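Glycosyl hydrolases family 31 family protein (Aspergillus niger, PDB 6DRU) catalyses the release of alpha-xylose from the non-reducing terminal glucose of xyloglucan oligosaccharides, as a family 31 glycoside hydrolase. Local coordinates at residues L257-Q262 and A571-S576; Q270-H273 and P278-M281; N391-Q396 and R555-R560; F520-D523 and W528-N531. All blocks are in the same frame, centred on the assembly; numbering follows the deposited sequence.

Interaction 1. Residues L257-Q262 and A571-S576. With NAG (2-acetamido-2-deoxy-beta-D-glucopyranose), chain C; BMA (beta-D-mannopyranose), chain D; MAN (alpha-D-mannopyranose), chain B.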
# COMPACT_ATOMS: atom_id res chain seq x y z
N LEU A 257 -7.19 16.44 40.87
CA LEU A 257 -8.22 15.66 40.21
C LEU A 257 -9.17 15.16 41.30
O LEU A 257 -8.87 14.19 41.99
CB LEU A 257 -7.61 14.50 39.42
CG LEU A 257 -8.45 13.73 38.38
CD1 LEU A 257 -7.57 12.77 37.61
CD2 LEU A 257 -9.62 12.98 38.99
N ARG A 258 -10.31 15.83 41.46
CA ARG A 258 -10.69 17.04 40.72
C ARG A 258 -11.70 17.82 41.55
O ARG A 258 -12.38 17.26 42.40
CB ARG A 258 -11.29 16.69 39.35
CG ARG A 258 -12.54 15.82 39.41
CD ARG A 258 -12.98 15.41 38.01
NE ARG A 258 -14.19 14.60 38.02
CZ ARG A 258 -15.42 15.10 37.90
NH1 ARG A 258 -15.60 16.41 37.76
NH2 ARG A 258 -16.47 14.30 37.92
N TYR A 259 -11.80 19.13 41.31
CA TYR A 259 -12.85 19.93 41.94
C TYR A 259 -14.13 19.75 41.14
O TYR A 259 -14.20 20.12 39.96
CB TYR A 259 -12.43 21.39 42.02
CG TYR A 259 -11.12 21.57 42.76
CD1 TYR A 259 -11.02 21.27 44.11
CD2 TYR A 259 -9.98 22.03 42.11
CE1 TYR A 259 -9.83 21.42 44.80
CE2 TYR A 259 -8.79 22.19 42.79
CZ TYR A 259 -8.72 21.88 44.13
OH TYR A 259 -7.53 22.03 44.80
N GLU A 260 -15.15 19.18 41.78
CA GLU A 260 -16.25 18.54 41.07
C GLU A 260 -17.44 19.45 40.81
O GLU A 260 -18.09 19.30 39.77
CB GLU A 260 -16.69 17.29 41.85
CG GLU A 260 -17.55 16.33 41.07
CD GLU A 260 -19.02 16.49 41.38
OE1 GLU A 260 -19.37 17.45 42.09
OE2 GLU A 260 -19.82 15.66 40.91
N ASN A 261 -17.76 20.37 41.72
CA ASN A 261 -18.89 21.27 41.52
C ASN A 261 -18.48 22.69 41.87
O ASN A 261 -17.37 22.95 42.34
CB ASN A 261 -20.12 20.81 42.33
CG ASN A 261 -19.93 20.98 43.83
OD1 ASN A 261 -19.88 22.10 44.34
ND2 ASN A 261 -19.86 19.86 44.55
N GLN A 262 -19.41 23.63 41.64
CA GLN A 262 -19.10 25.05 41.83
C GLN A 262 -18.87 25.38 43.29
O GLN A 262 -17.97 26.17 43.62
CB GLN A 262 -20.23 25.90 41.26
CG GLN A 262 -20.09 27.39 41.57
CD GLN A 262 -21.13 28.24 40.88
OE1 GLN A 262 -21.79 27.79 39.94
NE2 GLN A 262 -21.29 29.47 41.34
N ALA A 571 -7.88 15.17 48.95
CA ALA A 571 -7.44 16.55 48.88
C ALA A 571 -5.98 16.65 48.43
O ALA A 571 -5.21 15.69 48.47
CB ALA A 571 -7.61 17.24 50.23
N ASN A 572 -5.61 17.87 48.00
CA ASN A 572 -4.24 18.17 47.57
C ASN A 572 -3.88 19.62 47.90
O ASN A 572 -3.12 20.25 47.17
CB ASN A 572 -4.07 17.90 46.07
CG ASN A 572 -2.62 17.97 45.61
OD1 ASN A 572 -1.78 17.19 46.05
ND2 ASN A 572 -2.33 18.91 44.72
N GLU A 573 -4.42 20.14 48.99
CA GLU A 573 -4.23 21.53 49.39
C GLU A 573 -3.04 21.65 50.33
O GLU A 573 -2.62 20.67 50.95
CB GLU A 573 -5.50 22.05 50.08
CG GLU A 573 -6.69 22.26 49.14
CD GLU A 573 -7.26 20.96 48.59
OE1 GLU A 573 -7.03 20.66 47.41
OE2 GLU A 573 -7.94 20.24 49.36
N PRO A 574 -2.45 22.85 50.45
CA PRO A 574 -1.26 23.01 51.30
C PRO A 574 -1.50 22.67 52.76
O PRO A 574 -0.52 22.50 53.50
CB PRO A 574 -0.89 24.49 51.12
CG PRO A 574 -2.10 25.14 50.55
CD PRO A 574 -2.78 24.09 49.72
N TRP A 575 -2.75 22.56 53.20
CA TRP A 575 -3.07 22.17 54.57
C TRP A 575 -3.54 20.73 54.68
O TRP A 575 -4.04 20.33 55.74
CB TRP A 575 -4.14 23.11 55.14
CG TRP A 575 -5.30 23.27 54.22
CD1 TRP A 575 -6.39 22.46 54.11
CD2 TRP A 575 -5.50 24.33 53.26
NE1 TRP A 575 -7.25 22.93 53.15
CE2 TRP A 575 -6.72 24.08 52.62
CE3 TRP A 575 -4.75 25.45 52.90
CZ2 TRP A 575 -7.22 24.92 51.62
CZ3 TRP A 575 -5.25 26.28 51.91
CH2 TRP A 575 -6.48 26.01 51.28
N SER A 576 -3.40 19.94 53.62
CA SER A 576 -3.94 18.59 53.58
C SER A 576 -2.88 17.52 53.80
O SER A 576 -3.16 16.33 53.61
CB SER A 576 -4.65 18.35 52.25
OG SER A 576 -5.64 19.33 52.01
C1 NAG C . -20.23 19.96 45.97
C2 NAG C . -21.04 18.78 46.46
C3 NAG C . -21.16 18.73 47.94
C4 NAG C . -19.79 18.85 48.57
C5 NAG C . -19.10 20.09 48.04
C6 NAG C . -17.71 20.19 48.63
C7 NAG C . -22.65 17.95 44.81
C8 NAG C . -21.60 16.98 44.33
N2 NAG C . -22.34 18.83 45.87
O3 NAG C . -21.80 17.54 48.32
O4 NAG C . -19.93 18.93 49.96
O5 NAG C . -19.00 20.00 46.65
O6 NAG C . -17.01 18.99 48.37
O7 NAG C . -23.75 17.97 44.29
C1 BMA D . -22.78 13.21 40.78
C2 BMA D . -22.23 13.68 42.13
C3 BMA D . -23.33 13.54 43.19
C4 BMA D . -24.64 14.20 42.75
C5 BMA D . -25.05 13.69 41.36
C6 BMA D . -26.28 14.38 40.81
O2 BMA D . -21.93 15.06 42.02
O3 BMA D . -22.92 14.04 44.45
O4 BMA D . -25.67 13.89 43.68
O5 BMA D . -23.96 13.92 40.45
O6 BMA D . -26.26 15.74 41.23
C1 MAN B . -27.03 20.10 43.73
C2 MAN B . -27.82 21.35 44.02
C3 MAN B . -27.37 22.45 43.09
C4 MAN B . -25.86 22.57 43.05
C5 MAN B . -25.18 21.21 43.00
C6 MAN B . -23.69 21.37 43.19
O2 MAN B . -27.62 21.73 45.36
O3 MAN B . -27.91 23.68 43.54
O4 MAN B . -25.49 23.30 41.91
O5 MAN B . -25.68 20.37 44.01
O6 MAN B . -23.34 22.74 43.25
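The ring of Y259 and the carboxylate of E573 meet with their planes 53° apart. E573 OE1 lies at the edge of the Y259 ring, near the ring plane and beside the hydroxyl. Y259 OH donates a hydrogen bond to E573 OE1 at 3.0 Å, from above the carboxylate plane. The opposite face of the carboxylate receives the backbone N of N572, with N572 N to E573 OE1 at 3.2 Å. Two donors thus grip one oxygen and limit the rotation of the group. E573 presents this oxygen because its chain bends at chi2 (69°). Further back, CB of E573 lies over the rim of one face of the W575 ring. E573 to S576 is a type I turn, closed by S576 N to E573 O at 2.9 Å. Q254 NE2 of strand 252-254 is hydrogen-bonded to both Y259 OH and N572 O, and so ties the pair to the barrel wall.

At the far end of 257-262, N261 ND2 is bonded covalently to C1 of NAG at 1.5 Å. This is an N-glycan on the sequon N261-Q262-T263. N261 is also the N-cap of helix 262-274, where its OD1 accepts from E264 N. The contact joins the loops that follow the neighbouring parallel strands 252-254 and 554-555. It belongs to the closure of the TIM barrel between its first and last strands.

Interaction 2. Residues Q270-H273 and P278-M281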
# COMPACT_ATOMS: atom_id res chain seq x y z
N GLN A 270 -12.47 30.36 49.55
CA GLN A 270 -12.72 30.82 50.91
C GLN A 270 -11.65 30.32 51.88
O GLN A 270 -11.29 31.03 52.82
CB GLN A 270 -14.11 30.38 51.38
CG GLN A 270 -14.63 31.12 52.59
CD GLN A 270 -15.03 32.55 52.27
OE1 GLN A 270 -16.00 32.78 51.54
NE2 GLN A 270 -14.30 33.51 52.81
N ASN A 271 -11.14 29.11 51.66
CA ASN A 271 -10.11 28.58 52.54
C ASN A 271 -8.79 29.33 52.39
O ASN A 271 -8.15 29.68 53.39
CB ASN A 271 -9.91 27.09 52.27
CG ASN A 271 -10.55 26.21 53.32
OD1 ASN A 271 -9.91 25.82 54.30
ND2 ASN A 271 -11.83 25.90 53.14
N PHE A 272 -8.37 29.58 51.15
CA PHE A 272 -7.16 30.37 50.93
C PHE A 272 -7.31 31.77 51.52
O PHE A 272 -6.35 32.32 52.09
CB PHE A 272 -6.85 30.46 49.44
CG PHE A 272 -6.15 29.25 48.89
CD1 PHE A 272 -4.77 29.11 49.02
CD2 PHE A 272 -6.85 28.25 48.25
CE1 PHE A 272 -4.12 28.00 48.53
CE2 PHE A 272 -6.21 27.14 47.75
CZ PHE A 272 -4.84 27.01 47.89
N HIS A 273 -8.50 32.35 51.42
CA HIS A 273 -8.72 33.70 51.93
C HIS A 273 -8.71 33.72 53.46
O HIS A 273 -8.04 34.56 54.07
CB HIS A 273 -10.05 34.25 51.40
CG HIS A 273 -10.45 35.55 52.02
ND1 HIS A 273 -11.44 35.65 52.97
CD2 HIS A 273 -9.99 36.81 51.82
CE1 HIS A 273 -11.58 36.91 53.33
NE2 HIS A 273 -10.71 37.64 52.65
N PRO A 278 -1.57 32.77 49.90
CA PRO A 278 -1.72 33.28 48.54
C PRO A 278 -1.83 32.17 47.51
O PRO A 278 -1.18 31.13 47.61
CB PRO A 278 -0.45 34.11 48.32
CG PRO A 278 0.56 33.46 49.22
CD PRO A 278 -0.20 32.97 50.42
N VAL A 279 -2.68 32.40 46.51
CA VAL A 279 -2.84 31.50 45.37
C VAL A 279 -3.13 32.36 44.14
O VAL A 279 -3.87 33.34 44.22
CB VAL A 279 -3.94 30.45 45.62
CG1 VAL A 279 -5.28 31.11 45.89
CG2 VAL A 279 -4.04 29.48 44.45
N SER A 280 -2.52 32.00 43.01
CA SER A 280 -2.61 32.80 41.80
C SER A 280 -3.56 32.24 40.75
O SER A 280 -4.09 33.01 39.94
CB SER A 280 -1.23 32.98 41.17
OG SER A 280 -0.40 33.80 41.98
N MET A 281 -3.81 30.93 40.75
CA MET A 281 -4.69 30.35 39.74
C MET A 281 -5.31 29.07 40.29
O MET A 281 -4.63 28.26 40.91
CB MET A 281 -3.92 30.05 38.44
CG MET A 281 -4.81 30.03 37.20
SD MET A 281 -4.10 29.11 35.83
CE MET A 281 -2.79 30.21 35.30
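F272 of helix 262-274 faces the loop that returns the chain to strand 281-284, with the CA atoms of F272 and P278 6.6 Å apart. No hydrogen bond crosses between 270-273 and 278-281. The contact is apolar and rests on F272 and V279. CG1 of V279 sits over one face of the F272 ring in a CH-pi contact. V279 CG1 is 3.9 Å from the F272 ring centroid and 22° off the ring normal. It is offset toward the rim that carries the ring's own CB, and its closest ring atom is F272 CG, with V279 CG1 3.6 Å away. The branch point follows it over the ring, V279 CB being 3.7 Å from F272 CD1. The first torsion of V279 (59°) places CG1 between the backbone N and the carbonyl carbon, on the side of the ring. The two side chains cross at about a right angle. P278 adds its carbonyl at the margin, with P278 O 4.4 Å from F272 CD1.

Both F272 and V279 also pack on Y252 and Q254 of strand 252-254 and on T316 of helix 305-316. P278 leans on helix 582-594, where S280 OG hydrogen-bonds to Y593 OH. Strand 252-254, helix 262-274 and the parallel strand 281-284 form a beta-alpha-beta crossover. The contact packs the C-terminal part of that helix on the loop leading into the next strand, as in the beta-alpha units of a TIM barrel.

Interaction 3. Residues N391-Q396 and R555-R560. With XYS (alpha-D-xylopyranose), chain N; BGC (beta-D-glucopyranose), chain F; BGC (beta-D-glucopyranose), chain E; BGC (beta-D-glucopyranose), chain G.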
# COMPACT_ATOMS: atom_id res chain seq x y z
N ASN A 391 -8.28 31.09 31.16
CA ASN A 391 -7.12 30.24 30.92
C ASN A 391 -7.62 28.82 30.69
O ASN A 391 -8.60 28.39 31.31
CB ASN A 391 -6.14 30.30 32.09
CG ASN A 391 -5.70 31.71 32.41
OD1 ASN A 391 -4.75 32.22 31.81
ND2 ASN A 391 -6.39 32.36 33.34
N PHE A 392 -6.96 28.09 29.79
CA PHE A 392 -7.50 26.83 29.31
C PHE A 392 -6.49 25.70 29.42
O PHE A 392 -5.30 25.89 29.13
CB PHE A 392 -7.99 26.97 27.87
CG PHE A 392 -9.15 27.90 27.73
CD1 PHE A 392 -10.43 27.47 28.06
CD2 PHE A 392 -8.98 29.21 27.31
CE1 PHE A 392 -11.51 28.32 27.94
CE2 PHE A 392 -10.06 30.07 27.19
CZ PHE A 392 -11.32 29.62 27.51
N TRP A 393 -6.97 24.54 29.84
CA TRP A 393 -6.16 23.34 30.03
C TRP A 393 -6.49 22.38 28.90
O TRP A 393 -7.50 21.66 28.95
CB TRP A 393 -6.44 22.73 31.40
CG TRP A 393 -5.56 21.58 31.77
CD1 TRP A 393 -4.50 21.11 31.06
CD2 TRP A 393 -5.65 20.77 32.94
NE1 TRP A 393 -3.93 20.04 31.71
CE2 TRP A 393 -4.62 19.81 32.87
CE3 TRP A 393 -6.52 20.75 34.04
CZ2 TRP A 393 -4.42 18.85 33.86
CZ3 TRP A 393 -6.32 19.80 35.02
CH2 TRP A 393 -5.28 18.86 34.93
N ILE A 394 -5.65 22.37 27.87
CA ILE A 394 -5.88 21.55 26.68
C ILE A 394 -5.16 20.22 26.89
O ILE A 394 -4.01 20.04 26.49
CB ILE A 394 -5.46 22.26 25.40
CG1 ILE A 394 -4.21 23.10 25.64
CG2 ILE A 394 -6.61 23.10 24.92
CD1 ILE A 394 -3.68 23.79 24.40
N ASP A 395 -5.87 19.28 27.50
CA ASP A 395 -5.31 18.01 27.93
C ASP A 395 -5.61 16.93 26.90
O ASP A 395 -6.59 17.01 26.15
CB ASP A 395 -5.90 17.64 29.29
CG ASP A 395 -5.33 16.36 29.85
OD1 ASP A 395 -6.11 15.57 30.42
OD2 ASP A 395 -4.11 16.13 29.71
N GLN A 396 -4.75 15.91 26.86
CA GLN A 396 -4.99 14.68 26.10
C GLN A 396 -5.14 14.94 24.61
O GLN A 396 -5.95 14.32 23.93
CB GLN A 396 -6.22 13.95 26.64
CG GLN A 396 -5.97 13.27 27.97
CD GLN A 396 -5.75 11.78 27.82
OE1 GLN A 396 -6.55 11.10 27.18
NE2 GLN A 396 -4.67 11.28 28.39
N ARG A 555 3.23 24.52 40.05
CA ARG A 555 1.86 24.02 40.02
C ARG A 555 1.81 22.65 40.68
O ARG A 555 2.66 21.80 40.41
CB ARG A 555 1.32 23.94 38.59
CG ARG A 555 0.16 22.98 38.41
CD ARG A 555 -0.38 23.00 36.98
NE ARG A 555 -1.15 21.79 36.67
CZ ARG A 555 -0.61 20.66 36.22
NH1 ARG A 555 0.70 20.59 36.05
NH2 ARG A 555 -1.37 19.61 35.96
N THR A 556 0.82 22.46 41.54
CA THR A 556 0.55 21.17 42.16
C THR A 556 -0.69 20.55 41.54
O THR A 556 -1.64 21.26 41.19
CB THR A 556 0.38 21.32 43.68
OG1 THR A 556 0.12 20.03 44.26
CG2 THR A 556 -0.76 22.27 44.01
N HIS A 557 -0.68 19.23 41.41
CA HIS A 557 -1.76 18.49 40.78
C HIS A 557 -1.51 17.01 41.00
O HIS A 557 -0.37 16.58 41.21
CB HIS A 557 -1.85 18.80 39.28
CG HIS A 557 -2.91 18.02 38.56
ND1 HIS A 557 -4.25 18.14 38.85
CD2 HIS A 557 -2.82 17.10 37.57
CE1 HIS A 557 -4.94 17.33 38.07
NE2 HIS A 557 -4.10 16.69 37.28
N GLY A 558 -2.59 16.23 40.97
CA GLY A 558 -2.47 14.79 41.09
C GLY A 558 -3.79 14.17 41.48
O GLY A 558 -4.75 14.84 41.83
N SER A 559 -3.81 12.84 41.40
CA SER A 559 -4.95 12.03 41.80
C SER A 559 -4.53 11.28 43.06
O SER A 559 -3.94 10.20 43.00
CB SER A 559 -5.38 11.08 40.69
OG SER A 559 -6.57 10.39 41.03
N ARG A 560 -4.83 11.86 44.22
CA ARG A 560 -4.37 11.34 45.49
C ARG A 560 -5.32 10.29 46.04
O ARG A 560 -6.49 10.20 45.65
CB ARG A 560 -4.22 12.48 46.51
CG ARG A 560 -3.39 13.65 46.04
CD ARG A 560 -1.91 13.32 46.02
NE ARG A 560 -1.11 14.45 45.58
CZ ARG A 560 -0.52 14.53 44.39
NH1 ARG A 560 -0.62 13.53 43.53
NH2 ARG A 560 0.19 15.60 44.07
C1 XYS N . -5.08 13.28 32.09
C2 XYS N . -4.18 14.41 32.53
C3 XYS N . -4.41 14.67 34.01
C4 XYS N . -5.88 14.90 34.26
C5 XYS N . -6.68 13.76 33.66
O1 XYS N . -4.80 12.13 32.85
O2 XYS N . -2.84 14.05 32.31
O3 XYS N . -3.68 15.81 34.40
O4 XYS N . -6.11 14.96 35.65
O5 XYS N . -6.43 13.66 32.28
C2 BGC F . -5.78 5.88 32.03
C3 BGC F . -5.40 6.61 30.79
C4 BGC F . -6.21 7.92 30.70
C5 BGC F . -6.09 8.70 31.98
C6 BGC F . -6.99 9.92 31.93
C1 BGC F . -5.57 6.80 33.20
O2 BGC F . -4.97 4.69 32.18
O3 BGC F . -5.67 5.82 29.69
O4 BGC F . -5.72 8.71 29.64
O5 BGC F . -6.48 7.89 33.08
O6 BGC F . -7.21 10.41 33.23
C2 BGC E . -6.39 8.29 37.71
C3 BGC E . -6.64 8.04 36.26
C4 BGC E . -5.76 6.88 35.77
C5 BGC E . -5.93 5.69 36.67
C6 BGC E . -5.00 4.58 36.22
C1 BGC E . -6.59 7.00 38.46
O2 BGC E . -7.32 9.29 38.21
O3 BGC E . -6.35 9.19 35.55
O4 BGC E . -6.15 6.51 34.46
O5 BGC E . -5.61 6.06 38.00
O6 BGC E . -5.25 3.42 36.98
C2 BGC G . -6.03 4.10 42.06
C3 BGC G . -5.63 5.06 40.99
C4 BGC G . -6.76 6.06 40.73
C5 BGC G . -7.21 6.68 42.02
C6 BGC G . -8.36 7.65 41.75
C1 BGC G . -6.50 4.88 43.27
O1 BGC G . -6.85 3.99 44.28
O2 BGC G . -4.90 3.27 42.41
O3 BGC G . -5.35 4.36 39.84
O4 BGC G . -6.32 7.08 39.85
O5 BGC G . -7.63 5.68 42.92
O6 BGC G . -9.58 7.04 42.09
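The aromatic contact pairs W393 with H557. The six-membered ring of W393 points its edge at the face of H557, a T-shaped pair with planes at 86° and centroids 5.0 Å apart. The leading atom is W393 CH2, 3.4 Å from H557 NE2 and off-centre on the imidazole. Both side chains leave the backbone with CG anti to N (chi1 -174° for W393, 177° for H557), which lets them meet from well-separated backbones.

A looser contact involves R555. Its extended chain brings R555 NH2 to 3.8 Å from W393 CZ2, at an oblique approach. The guanidinium is held mainly from outside, by a salt bridge to D516 and a cation-pi contact with W484. CB of H557 lies over one of its faces.

The polar contacts go to the sugars. H557 NE2 donates to XYS O4 at 3.1 Å. It is also hydrogen-bonded to XYS O3 at 3.0 Å, where either atom could be the donor. The same O3 lies near the edge of the W393 ring. S559 OG is hydrogen-bonded to O2 of the chain E BGC at 3.1 Å. At the other end of the xylose, D395 OD1 is 3.0 Å from C1 of XYS. This fits D395, an active-site residue, as the probable nucleophile of a retaining family 31 enzyme. D487, the probable proton donor, also hydrogen-bonds to XYS.

Strand 391-394 lies between parallel strands 319-328 and 467-469 in the barrel. F392 and I394 face helix 439-455, whereas W393 and R555 both rest on L468 of strand 467-469.

Interaction 4. Residues F520-D523 and W528-N531. With XYS (alpha-D-xylopyranose), chain N; BGC (beta-D-glucopyranose), chain E; MAN (alpha-D-mannopyranose), chain H.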
# COMPACT_ATOMS: atom_id res chain seq x y z
N PHE A 520 1.28 12.14 39.68
CA PHE A 520 -0.13 12.09 39.30
C PHE A 520 -0.79 10.77 39.71
O PHE A 520 -1.77 10.78 40.46
CB PHE A 520 -0.29 12.32 37.79
CG PHE A 520 -1.70 12.15 37.31
CD1 PHE A 520 -2.66 13.11 37.57
CD2 PHE A 520 -2.08 11.01 36.62
CE1 PHE A 520 -3.96 12.95 37.14
CE2 PHE A 520 -3.38 10.84 36.19
CZ PHE A 520 -4.32 11.81 36.45
N GLU A 521 -0.28 9.64 39.22
CA GLU A 521 -0.91 8.35 39.44
C GLU A 521 -0.34 7.67 40.68
O GLU A 521 0.81 7.86 41.06
CB GLU A 521 -0.72 7.43 38.23
CG GLU A 521 -1.67 7.68 37.09
CD GLU A 521 -1.58 6.62 36.01
OE1 GLU A 521 -0.99 5.55 36.28
OE2 GLU A 521 -2.09 6.85 34.90
N VAL A 522 -1.18 6.85 41.31
CA VAL A 522 -0.75 5.99 42.40
C VAL A 522 -0.03 4.78 41.81
O VAL A 522 -0.52 4.15 40.86
CB VAL A 522 -1.94 5.56 43.26
CG1 VAL A 522 -1.59 4.35 44.12
CG2 VAL A 522 -2.41 6.72 44.13
N ASP A 523 1.13 4.44 42.37
CA ASP A 523 1.81 3.20 42.03
C ASP A 523 1.22 2.07 42.87
O ASP A 523 1.33 2.08 44.10
CB ASP A 523 3.31 3.34 42.27
CG ASP A 523 4.12 2.20 41.67
OD1 ASP A 523 3.62 1.06 41.62
OD2 ASP A 523 5.27 2.46 41.24
N TRP A 528 2.07 2.99 50.01
CA TRP A 528 1.84 4.35 50.47
C TRP A 528 1.75 5.36 49.34
O TRP A 528 1.51 6.54 49.61
CB TRP A 528 2.95 4.78 51.45
CG TRP A 528 4.34 4.63 50.90
CD1 TRP A 528 5.20 3.60 51.12
CD2 TRP A 528 5.02 5.55 50.03
NE1 TRP A 528 6.38 3.82 50.45
CE2 TRP A 528 6.29 5.01 49.77
CE3 TRP A 528 4.68 6.77 49.45
CZ2 TRP A 528 7.23 5.64 48.96
CZ3 TRP A 528 5.61 7.41 48.64
CH2 TRP A 528 6.86 6.84 48.40
N SER A 529 1.94 4.94 48.09
CA SER A 529 2.02 5.87 46.97
C SER A 529 0.75 6.71 46.87
O SER A 529 -0.35 6.17 46.77
CB SER A 529 2.26 5.10 45.67
OG SER A 529 2.30 5.97 44.56
N GLY A 530 0.93 8.03 46.89
CA GLY A 530 -0.16 8.96 46.71
C GLY A 530 -1.08 9.15 47.89
O GLY A 530 -2.04 9.93 47.79
N ASN A 531 -0.83 8.48 49.01
CA ASN A 531 -1.69 8.57 50.18
C ASN A 531 -1.28 9.78 51.01
O ASN A 531 -0.24 9.75 51.69
CB ASN A 531 -1.64 7.29 51.00
CG ASN A 531 -2.83 7.15 51.94
OD1 ASN A 531 -3.28 8.12 52.54
ND2 ASN A 531 -3.34 5.93 52.05
C1 XYS N . -5.08 13.28 32.09
C2 XYS N . -4.18 14.41 32.53
C3 XYS N . -4.41 14.67 34.01
C4 XYS N . -5.88 14.90 34.26
C5 XYS N . -6.68 13.76 33.66
O1 XYS N . -4.80 12.13 32.85
O2 XYS N . -2.84 14.05 32.31
O3 XYS N . -3.68 15.81 34.40
O4 XYS N . -6.11 14.96 35.65
O5 XYS N . -6.43 13.66 32.28
C2 BGC E . -6.39 8.29 37.71
C3 BGC E . -6.64 8.04 36.26
C4 BGC E . -5.76 6.88 35.77
C5 BGC E . -5.93 5.69 36.67
C6 BGC E . -5.00 4.58 36.22
C1 BGC E . -6.59 7.00 38.46
O2 BGC E . -7.32 9.29 38.21
O3 BGC E . -6.35 9.19 35.55
O4 BGC E . -6.15 6.51 34.46
O5 BGC E . -5.61 6.06 38.00
O6 BGC E . -5.25 3.42 36.98
C1 MAN H . 10.56 -1.15 42.14
C2 MAN H . 9.31 -2.00 42.21
C3 MAN H . 8.27 -1.42 41.27
C4 MAN H . 8.06 0.04 41.60
C5 MAN H . 9.41 0.73 41.54
C6 MAN H . 9.25 2.22 41.81
O2 MAN H . 8.82 -1.99 43.52
O3 MAN H . 7.05 -2.12 41.43
O4 MAN H . 7.18 0.62 40.66
O5 MAN H . 10.26 0.18 42.51
O6 MAN H . 10.44 2.88 41.46
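V522 and D523 pack against S529 and G530 within one irregular loop of the TIM barrel, between strand 513-514 and helix 535-548. The second segment is a type II beta turn from W528 to N531, closed by N531 N to W528 O at 3.1 Å.

F520 opens the first segment on the sugar side. F520 CE1 is 3.3 Å from O4 of XYS, and O3 of the chain E BGC lies at the ring edge, 3.4 Å from F520 CZ. E521 starts its side chain away from the turn, and the extended chain reaches the same BGC. E521 OE2 is 3.8 Å from C4 of that sugar, and E521 also packs on L118 of the second subunit. V522 straddles the carbonyl of S529 with both methyls, V522 CG1 and CG2 each being 3.4 Å from S529 O. CG2 also lies over G530 CA. G530 has phi 77°, as suits glycine at the third position of a type II turn. D523 points its carboxylate beyond the turn. D523 OD2 accepts from O4 of the chain H MAN at 2.7 Å, on a glycan attached to the protein, and D523 OD1 is hydrogen-bonded to T525 OG1.

The backbone N of D523 is used across the contact. S529 holds its OG anti to its own backbone N (chi1 178°), which brings the hydroxyl up to the first segment. That oxygen is also hydrogen-bonded to S490 O. The D523 N to S529 OG bond is 2.9 Å long and nearly straight, at 170°.

In the fold
Interactions 3 and 4 border the xylose site directly, their centres 16 Å apart. They meet at S559 N and F520 O, 3.0 Å apart, and H557 NE2 lies 3.7 Å from F520 CE1, so the histidine and phenylalanine line one pocket. Interaction 1 is about 12 Å from interaction 3 (centres). N572 ND2 reaches T556 OG1 at 2.7 Å, and in L257, itself a pocket residue, L257 N is hydrogen-bonded to G558 O at 3.1 Å. Interaction 2 lies further out, about 17 Å from interaction 3 and 25 Å from interaction 4 (centres). It joins interaction 1 where W575 CH2 is 3.7 Å from F272 CE2.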